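Long-range contacts in putative Glycosidase (Bacteroides thetaiotaomicron, PDB 3R67), which is of unknown function but is a putative glycosidase whose family belongs to a clan of beta-propeller proteins: residues Met134-Trp139 with Trp157-Pro162; Phe35-Arg40 with Leu113-Gly118. All coordinates share one frame; numbering follows the deposited sequence.

Contact 1: residues Met134-Trp139 with Trp157-Pro162; sequences MLYTQW and WEKYGP
Within one antiparallel four-stranded sheet, consistent with a blade of the beta-propeller fold of this clan, strand 132-139 meets the outermost strand 158-162 across strand 144-151, which lies between them, so the contact is made chiefly by side chains, with one water reaching the backbone of Gly161. Met134, a selenomethionine, laps the indole of Trp157. The bend at the end of its chain (chi3 -68°) lays CE over one face, 3.6 Å from the centroid of the six-membered ring and 12° off the normal; SE stands farther off in the same Met-aromatic contact, and Met134 CB touches Trp157 CZ3 at 3.6 Å. The flexible, unbranched chain of a methionine can bend to follow the flat indole. A water donates to Tyr136 OH at 2.7 Å and accepts from Gly161 N at 2.8 Å; the same hydroxyl also bonds to Glu114 OE2. The backbone angles of Gly161 are ones only glycine takes easily. Gln138 turns OE1 to Pro162 CG, 3.7 Å away; this buried oxygen has no partner in the model, whereas NE2 bonds to Gln110 and Glu114, fixing the amide. Lys159 lays CG across Tyr136 OH on its way to Asp108 and Glu114. Side chains of the second and fourth strands thus meet over the third, the strand directions 66° apart in a twisted sheet, as in a propeller blade.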
loop_
_atom_site.group_PDB
_atom_site.type_symbol
_atom_site.label_atom_id
_atom_site.label_comp_id
_atom_site.label_asym_id
_atom_site.label_seq_id
_atom_site.Cartn_x
_atom_site.Cartn_y
_atom_site.Cartn_z
HETATM N N MSE A 134 8.671 -4.493 4.969
HETATM C CA MSE A 134 7.772 -3.363 4.823
HETATM C C MSE A 134 8.357 -2.310 3.918
HETATM O O MSE A 134 9.510 -1.928 4.096
HETATM C CB MSE A 134 7.468 -2.735 6.188
HETATM C CG MSE A 134 6.557 -1.479 6.095
HETATM SE SE MSE A 134 6.692 -0.310 7.648
HETATM C CE MSE A 134 5.928 -1.417 8.844
ATOM N N LEU A 135 7.554 -1.846 2.954
ATOM C CA LEU A 135 7.867 -0.762 2.026
ATOM C C LEU A 135 6.955 0.384 2.345
ATOM O O LEU A 135 5.730 0.206 2.282
ATOM C CB LEU A 135 7.727 -1.222 0.567
ATOM C CG LEU A 135 8.748 -2.241 0.097
ATOM C CD1 LEU A 135 8.220 -3.001 -1.033
ATOM C CD2 LEU A 135 10.098 -1.607 -0.204
ATOM N N TYR A 136 7.513 1.523 2.764
ATOM C CA TYR A 136 6.697 2.663 3.156
ATOM C C TYR A 136 7.294 3.968 2.656
ATOM O O TYR A 136 8.417 3.995 2.143
ATOM C CB TYR A 136 6.601 2.674 4.702
ATOM C CG TYR A 136 7.910 2.971 5.412
ATOM C CD1 TYR A 136 8.858 1.969 5.622
ATOM C CD2 TYR A 136 8.174 4.240 5.928
ATOM C CE1 TYR A 136 10.070 2.239 6.254
ATOM C CE2 TYR A 136 9.376 4.518 6.587
ATOM C CZ TYR A 136 10.322 3.512 6.750
ATOM O OH TYR A 136 11.508 3.757 7.411
ATOM N N THR A 137 6.554 5.057 2.830
ATOM C CA THR A 137 7.024 6.391 2.458
ATOM C C THR A 137 7.545 7.147 3.656
ATOM O O THR A 137 6.848 7.259 4.667
ATOM C CB THR A 137 5.888 7.205 1.818
ATOM O OG1 THR A 137 5.228 6.445 0.828
ATOM C CG2 THR A 137 6.354 8.538 1.257
ATOM N N GLN A 138 8.739 7.697 3.511
ATOM C CA GLN A 138 9.400 8.630 4.429
ATOM C C GLN A 138 8.999 10.022 4.029
ATOM O O GLN A 138 9.169 10.349 2.852
ATOM C CB GLN A 138 10.926 8.454 4.404
ATOM C CG GLN A 138 11.399 7.119 4.922
ATOM C CD GLN A 138 12.901 6.994 4.843
ATOM O OE1 GLN A 138 13.533 7.286 3.815
ATOM N NE2 GLN A 138 13.492 6.451 5.892
ATOM N N TRP A 139 8.435 10.840 4.949
ATOM C CA TRP A 139 7.979 12.178 4.555
ATOM C C TRP A 139 8.513 13.220 5.543
ATOM O O TRP A 139 8.189 13.193 6.724
ATOM C CB TRP A 139 6.441 12.193 4.468
ATOM C CG TRP A 139 5.793 13.496 4.080
ATOM C CD1 TRP A 139 4.773 14.117 4.732
ATOM C CD2 TRP A 139 6.113 14.327 2.953
ATOM N NE1 TRP A 139 4.392 15.250 4.049
ATOM C CE2 TRP A 139 5.193 15.399 2.951
ATOM C CE3 TRP A 139 7.033 14.226 1.894
ATOM C CZ2 TRP A 139 5.192 16.387 1.955
ATOM C CZ3 TRP A 139 7.028 15.197 0.912
ATOM C CH2 TRP A 139 6.120 16.265 0.950
ATOM N N TRP A 157 10.983 -3.228 14.619
ATOM C CA TRP A 157 11.372 -2.996 13.230
ATOM C C TRP A 157 12.788 -2.441 13.092
ATOM O O TRP A 157 13.215 -1.587 13.871
ATOM C CB TRP A 157 10.401 -2.023 12.558
ATOM C CG TRP A 157 9.020 -2.584 12.387
ATOM C CD1 TRP A 157 7.984 -2.496 13.270
ATOM C CD2 TRP A 157 8.528 -3.330 11.260
ATOM N NE1 TRP A 157 6.873 -3.134 12.762
ATOM C CE2 TRP A 157 7.188 -3.677 11.540
ATOM C CE3 TRP A 157 9.091 -3.739 10.032
ATOM C CZ2 TRP A 157 6.410 -4.434 10.650
ATOM C CZ3 TRP A 157 8.337 -4.519 9.171
ATOM C CH2 TRP A 157 7.008 -4.852 9.469
ATOM N N GLU A 158 13.502 -2.928 12.080
ATOM C CA GLU A 158 14.841 -2.458 11.714
ATOM C C GLU A 158 14.688 -1.617 10.455
ATOM O O GLU A 158 14.148 -2.123 9.469
ATOM C CB GLU A 158 15.806 -3.648 11.528
ATOM C CG GLU A 158 17.092 -3.569 12.337
ATOM C CD GLU A 158 18.144 -2.592 11.845
ATOM O OE1 GLU A 158 18.849 -2.922 10.862
ATOM O OE2 GLU A 158 18.327 -1.537 12.495
ATOM N N LYS A 159 15.073 -0.314 10.520
ATOM C CA LYS A 159 14.986 0.629 9.402
ATOM C C LYS A 159 16.283 0.609 8.596
ATOM O O LYS A 159 17.372 0.755 9.168
ATOM C CB LYS A 159 14.676 2.059 9.886
ATOM C CG LYS A 159 13.317 2.238 10.545
ATOM C CD LYS A 159 13.151 3.673 11.022
ATOM C CE LYS A 159 11.864 3.879 11.793
ATOM N NZ LYS A 159 11.720 5.267 12.295
ATOM N N TYR A 160 16.173 0.457 7.276
ATOM C CA TYR A 160 17.338 0.375 6.397
ATOM C C TYR A 160 17.496 1.598 5.486
ATOM O O TYR A 160 18.523 1.718 4.814
ATOM C CB TYR A 160 17.250 -0.885 5.526
ATOM C CG TYR A 160 17.478 -2.132 6.351
ATOM C CD1 TYR A 160 18.766 -2.551 6.673
ATOM C CD2 TYR A 160 16.410 -2.854 6.868
ATOM C CE1 TYR A 160 18.982 -3.662 7.482
ATOM C CE2 TYR A 160 16.612 -3.972 7.668
ATOM C CZ TYR A 160 17.901 -4.377 7.970
ATOM O OH TYR A 160 18.117 -5.490 8.744
ATOM N N GLY A 161 16.517 2.495 5.499
ATOM C CA GLY A 161 16.556 3.705 4.697
ATOM C C GLY A 161 15.965 3.528 3.317
ATOM O O GLY A 161 15.354 2.490 3.031
ATOM N N PRO A 162 16.142 4.552 2.441
ATOM C CA PRO A 162 15.556 4.486 1.086
ATOM C C PRO A 162 15.936 3.218 0.341
ATOM O O PRO A 162 17.093 2.789 0.376
ATOM C CB PRO A 162 16.143 5.716 0.390
ATOM C CG PRO A 162 16.344 6.703 1.510
ATOM C CD PRO A 162 16.807 5.855 2.675
HETATM O O HOH W 1 13.893 2.813 6.448
#

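Contact 2: residues Phe35-Arg40 with Leu113-Gly118; sequences FYCPMR and LEWPGG
Cys37 SG, 4.3 Å from Trp115 CH2 in an oblique sulfur-aromatic contact, draws on two backbone amides. Arg40 N donates to it at 3.3 Å and almost straight (178°), while Met39 N adds a weak, bent bond; together they hold residues 38-40 curled back over the sulfur, and a small thiol suits so confined a spot. The curl brings Met39, a selenomethionine, over one face of the indole: Met39 CB lies 3.4 Å from Trp115 CZ3. The chain, folded at chi2 (-54°) and again at chi3, follows the ring so that Met39 CE reaches Trp115 CG at 3.6 Å. These residues form the turn of a two-stranded hairpin, strand 35-37 with strand 42-44, while Trp115 is the first residue beyond the short helix 111-114. Pro116, joined to it by a cis peptide bond, sets CB 3.7 Å above the opposite face, and the indole is clasped between the two side chains. In the conformer described, one of two modelled, exposed Arg40 brings NE to the ring's outer edge, 3.4 Å from Trp115 CZ2; that edge points into one face of the guanidinium, with the planes 72° apart. Past the cis bond, Gly118 N returns to Glu114 O at 2.8 Å, closing the backbone turn that leads into strand 118-126.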
loop_
_atom_site.group_PDB
_atom_site.type_symbol
_atom_site.label_atom_id
_atom_site.label_comp_id
_atom_site.label_asym_id
_atom_site.label_seq_id
_atom_site.Cartn_x
_atom_site.Cartn_y
_atom_site.Cartn_z
ATOM N N PHE A 35 0.496 8.516 23.083
ATOM C CA PHE A 35 1.840 8.011 22.842
ATOM C C PHE A 35 2.871 9.065 23.189
ATOM O O PHE A 35 2.675 10.234 22.878
ATOM C CB PHE A 35 1.952 7.595 21.369
ATOM C CG PHE A 35 3.316 7.487 20.744
ATOM C CD1 PHE A 35 4.153 6.414 21.045
ATOM C CD2 PHE A 35 3.702 8.366 19.735
ATOM C CE1 PHE A 35 5.377 6.252 20.393
ATOM C CE2 PHE A 35 4.930 8.217 19.094
ATOM C CZ PHE A 35 5.770 7.170 19.443
ATOM N N TYR A 36 3.965 8.670 23.828
ATOM C CA TYR A 36 5.019 9.634 24.081
ATOM C C TYR A 36 5.957 9.642 22.880
ATOM O O TYR A 36 6.686 8.668 22.652
ATOM C CB TYR A 36 5.758 9.345 25.377
ATOM C CG TYR A 36 6.596 10.523 25.792
ATOM C CD1 TYR A 36 6.063 11.527 26.596
ATOM C CD2 TYR A 36 7.888 10.690 25.304
ATOM C CE1 TYR A 36 6.818 12.630 26.968
ATOM C CE2 TYR A 36 8.645 11.806 25.641
ATOM C CZ TYR A 36 8.110 12.766 26.490
ATOM O OH TYR A 36 8.843 13.866 26.840
ATOM N N CYS A 37 5.907 10.720 22.084
ATOM C CA CYS A 37 6.689 10.803 20.852
ATOM C C CYS A 37 8.142 11.153 21.167
ATOM O O CYS A 37 8.413 12.171 21.821
ATOM C CB CYS A 37 6.087 11.803 19.875
ATOM S SG CYS A 37 7.062 12.028 18.367
ATOM N N PRO A 38 9.096 10.332 20.672
ATOM C CA PRO A 38 10.515 10.642 20.921
ATOM C C PRO A 38 11.002 11.879 20.124
ATOM O O PRO A 38 12.025 12.447 20.511
ATOM C CB PRO A 38 11.240 9.371 20.475
ATOM C CG PRO A 38 10.335 8.737 19.491
ATOM C CD PRO A 38 8.935 9.081 19.892
HETATM N N MSE A 39 10.296 12.309 19.039
HETATM C CA MSE A 39 10.699 13.513 18.297
HETATM C C MSE A 39 10.081 14.784 18.924
HETATM O O MSE A 39 10.804 15.774 19.157
HETATM C CB MSE A 39 10.328 13.425 16.823
HETATM C CG MSE A 39 11.158 12.429 16.059
HETATM SE SE MSE A 39 13.071 12.761 16.255
HETATM C CE MSE A 39 13.308 14.483 15.275
ATOM N N ARG A 40 8.744 14.738 19.200
ATOM C CA ARG A 40 8.000 15.841 19.822
ATOM C C ARG A 40 8.405 16.026 21.283
ATOM O O ARG A 40 8.229 17.128 21.841
ATOM C CB ARG A 40 6.476 15.605 19.742
ATOM C CG ARG A 40 5.854 15.687 18.347
ATOM C CD ARG A 40 5.846 17.092 17.782
ATOM N NE ARG A 40 5.281 17.122 16.432
ATOM C CZ ARG A 40 5.248 18.197 15.653
ATOM N NH1 ARG A 40 5.761 19.346 16.074
ATOM N NH2 ARG A 40 4.720 18.127 14.438
ATOM N N LEU A 113 14.948 12.148 7.162
ATOM C CA LEU A 113 14.083 11.748 6.076
ATOM C C LEU A 113 12.641 11.578 6.531
ATOM O O LEU A 113 11.754 11.697 5.696
ATOM C CB LEU A 113 14.613 10.425 5.484
ATOM C CG LEU A 113 16.094 10.412 5.094
ATOM C CD1 LEU A 113 16.502 9.067 4.535
ATOM C CD2 LEU A 113 16.444 11.528 4.107
ATOM N N GLU A 114 12.398 11.343 7.838
ATOM C CA GLU A 114 11.056 11.054 8.365
ATOM C C GLU A 114 10.463 12.178 9.245
ATOM O O GLU A 114 9.268 12.130 9.537
ATOM C CB GLU A 114 11.094 9.762 9.195
ATOM C CG GLU A 114 11.431 8.544 8.349
ATOM C CD GLU A 114 11.581 7.207 9.050
ATOM O OE1 GLU A 114 11.458 7.157 10.291
ATOM O OE2 GLU A 114 11.840 6.200 8.356
ATOM N N TRP A 115 11.239 13.175 9.636
ATOM C CA TRP A 115 10.654 14.208 10.489
ATOM C C TRP A 115 10.345 15.482 9.665
ATOM O O TRP A 115 11.192 15.911 8.878
ATOM C CB TRP A 115 11.577 14.535 11.689
ATOM C CG TRP A 115 10.881 15.341 12.747
ATOM C CD1 TRP A 115 11.069 16.665 13.020
ATOM C CD2 TRP A 115 9.730 14.929 13.516
ATOM N NE1 TRP A 115 10.156 17.090 13.959
ATOM C CE2 TRP A 115 9.291 16.058 14.246
ATOM C CE3 TRP A 115 8.991 13.747 13.602
ATOM C CZ2 TRP A 115 8.185 16.006 15.110
ATOM C CZ3 TRP A 115 7.895 13.703 14.440
ATOM C CH2 TRP A 115 7.501 14.814 15.184
ATOM N N PRO A 116 9.138 16.081 9.803
ATOM C CA PRO A 116 8.047 15.743 10.739
ATOM C C PRO A 116 6.858 14.964 10.147
ATOM O O PRO A 116 5.935 14.662 10.890
ATOM C CB PRO A 116 7.541 17.126 11.178
ATOM C CG PRO A 116 7.861 18.057 9.999
ATOM C CD PRO A 116 8.841 17.336 9.089
ATOM N N GLY A 117 6.888 14.630 8.869
ATOM C CA GLY A 117 5.782 13.945 8.200
ATOM C C GLY A 117 5.504 12.521 8.635
ATOM O O GLY A 117 4.360 12.059 8.549
ATOM N N GLY A 118 6.546 11.829 9.073
ATOM C CA GLY A 118 6.425 10.455 9.536
ATOM C C GLY A 118 6.576 9.369 8.487
ATOM O O GLY A 118 7.266 9.535 7.474
#

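How the contacts relate
Contact 2 comes first in the chain and is complete before contact 1 begins; their centres lie about 14 Å apart on the same side of the molecule. Contact 1 sits deeper, contact 2 nearer the surface, where the 35-37 and 42-44 hairpin rests on the chain leading into the blade. Segment 113-118 joins the two: it runs from helix 111-114 to the start of strand 118-126, an outermost strand of the sheet that also holds both segments of contact 1. The carboxylate of Glu114, from contact 2, is shared by the polar ends of three residues of contact 1, so it is the main link. Leu113 and Gly117 add packing against Gln138 and Trp139, so the hairpin is tied through this turn to the blade.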